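PDB 2UWJ: type 3 secretion system chaperone PscG from Pseudomonas aeruginosa, which acts with PscE as a type III secretion chaperone that keeps the needle protein PscF from polymerising prematurely in the cytoplasm and is required for needle assembly. Local coordinates for residues C[74-77]-C[78-81]. Sequence-based numbering, arbitrary orientation.
Sequences FALC and EWHL
The last turns of helix 71-80, in an all-helical chaperone of the TPR clan, are tied by four successive i to i+4 backbone bonds. E78 N donates to F74 O (2.9 Å), W79 N to A75 O (2.9 Å) and H80 N to L76 O (3.0 Å). The last bond, L81 N to C77 O (3.0 Å), is more bent, with an N-H...O angle of 138°. L81 has left the helix, so this bond closes its final turn. L81 N also bonds weakly to E78 O, consistent with the bent angle. The side chain of L81 packs against C77 O, with L81 CG at 3.3 Å.

CG of W79 is anti to the backbone N (chi1 177°), which swings the indole out from the helix, with its CE3 corner on the L76 side. There L76 CD2 meets W79 CE3 loosely at 4.2 Å. H80, by contrast, leans its ring back toward the helix start. Its CD2 comes to 3.0 Å from L76 O, approaching obliquely, so this carbonyl meets both the backbone N-H and the imidazole carbon. W79 CE3 lies over one face of the H80 ring, offset toward the rim. E78 runs extended beyond CG and passes alongside the carbonyl of F74, with CG 3.5 Å from F74 O. Its carboxylate is buried, and OE1 forms a salt bridge with R90, probably offsetting the cost of burial.

L76 and W79 pack on helix 100-113, while A75, E78 and W79 meet helix 84-95. C77 and L81 touch L59 of helix 55-59, and H80 stacks on Y55. H80 NE2 is hydrogen-bonded to the backbone of another protein's chain. L76 and W79 also pack on its apolar side chains, placing this part of the helix at the interface.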
loop_
_atom_site.group_PDB
_atom_site.type_symbol
_atom_site.label_atom_id
_atom_site.label_comp_id
_atom_site.label_asym_id
_atom_site.label_seq_id
_atom_site.Cartn_x
_atom_site.Cartn_y
_atom_site.Cartn_z
ATOM N N PHE C 74 -6.002 -2.483 20.218
ATOM C CA PHE C 74 -6.412 -2.592 21.634
ATOM C C PHE C 74 -7.863 -2.062 21.815
ATOM O O PHE C 74 -8.635 -2.676 22.564
ATOM C CB PHE C 74 -5.415 -1.867 22.560
ATOM C CG PHE C 74 -3.980 -2.316 22.344
ATOM C CD1 PHE C 74 -3.686 -3.666 22.176
ATOM C CD2 PHE C 74 -2.929 -1.377 22.286
ATOM C CE1 PHE C 74 -2.340 -4.098 21.950
ATOM C CE2 PHE C 74 -1.600 -1.791 22.065
ATOM C CZ PHE C 74 -1.307 -3.138 21.896
ATOM N N ALA C 75 -8.223 -0.955 21.145
ATOM C CA ALA C 75 -9.625 -0.466 21.191
ATOM C C ALA C 75 -10.565 -1.623 20.685
ATOM O O ALA C 75 -11.618 -1.912 21.278
ATOM C CB ALA C 75 -9.807 0.732 20.257
ATOM N N LEU C 76 -10.181 -2.278 19.595
ATOM C CA LEU C 76 -11.060 -3.339 19.030
ATOM C C LEU C 76 -11.214 -4.467 20.057
ATOM O O LEU C 76 -12.323 -5.040 20.202
ATOM C CB LEU C 76 -10.499 -3.910 17.712
ATOM C CG LEU C 76 -10.651 -2.940 16.491
ATOM C CD1 LEU C 76 -9.813 -3.440 15.314
ATOM C CD2 LEU C 76 -12.096 -2.805 16.097
ATOM N N CYS C 77 -10.116 -4.814 20.742
ATOM C CA CYS C 77 -10.140 -5.882 21.756
ATOM C C CYS C 77 -11.077 -5.499 22.923
ATOM O O CYS C 77 -11.880 -6.331 23.439
ATOM C CB CYS C 77 -8.714 -6.154 22.290
ATOM S SG CYS C 77 -7.722 -7.105 21.122
ATOM N N GLU C 78 -10.947 -4.265 23.374
ATOM C CA GLU C 78 -11.796 -3.767 24.474
ATOM C C GLU C 78 -13.286 -3.822 24.015
ATOM O O GLU C 78 -14.197 -4.189 24.794
ATOM C CB GLU C 78 -11.376 -2.323 24.834
ATOM C CG GLU C 78 -10.121 -2.312 25.701
ATOM C CD GLU C 78 -9.427 -0.943 25.773
ATOM O OE1 GLU C 78 -9.617 -0.116 24.866
ATOM O OE2 GLU C 78 -8.697 -0.733 26.739
ATOM N N TRP C 79 -13.524 -3.433 22.775
ATOM C CA TRP C 79 -14.869 -3.458 22.217
ATOM C C TRP C 79 -15.449 -4.890 22.262
ATOM O O TRP C 79 -16.553 -5.068 22.781
ATOM C CB TRP C 79 -14.857 -2.933 20.779
ATOM C CG TRP C 79 -16.199 -2.969 20.037
ATOM C CD1 TRP C 79 -17.384 -2.340 20.396
ATOM C CD2 TRP C 79 -16.433 -3.542 18.742
ATOM N NE1 TRP C 79 -18.329 -2.473 19.382
ATOM C CE2 TRP C 79 -17.779 -3.204 18.358
ATOM C CE3 TRP C 79 -15.642 -4.296 17.858
ATOM C CZ2 TRP C 79 -18.335 -3.596 17.130
ATOM C CZ3 TRP C 79 -16.206 -4.692 16.615
ATOM C CH2 TRP C 79 -17.544 -4.333 16.272
ATOM N N HIS C 80 -14.731 -5.900 21.751
ATOM C CA HIS C 80 -15.273 -7.259 21.750
ATOM C C HIS C 80 -15.376 -7.827 23.150
ATOM O O HIS C 80 -16.164 -8.753 23.372
ATOM C CB HIS C 80 -14.460 -8.232 20.864
ATOM C CG HIS C 80 -14.439 -7.864 19.408
ATOM N ND1 HIS C 80 -15.473 -8.142 18.544
ATOM C CD2 HIS C 80 -13.455 -7.313 18.638
ATOM C CE1 HIS C 80 -15.145 -7.805 17.311
ATOM N NE2 HIS C 80 -13.918 -7.297 17.337
ATOM N N LEU C 81 -14.596 -7.294 24.099
ATOM C CA LEU C 81 -14.675 -7.779 25.473
ATOM C C LEU C 81 -15.773 -7.001 26.266
ATOM O O LEU C 81 -15.960 -7.232 27.453
ATOM C CB LEU C 81 -13.297 -7.650 26.177
ATOM C CG LEU C 81 -12.157 -8.605 25.783
ATOM C CD1 LEU C 81 -10.850 -8.192 26.543
ATOM C CD2 LEU C 81 -12.536 -10.085 26.106
#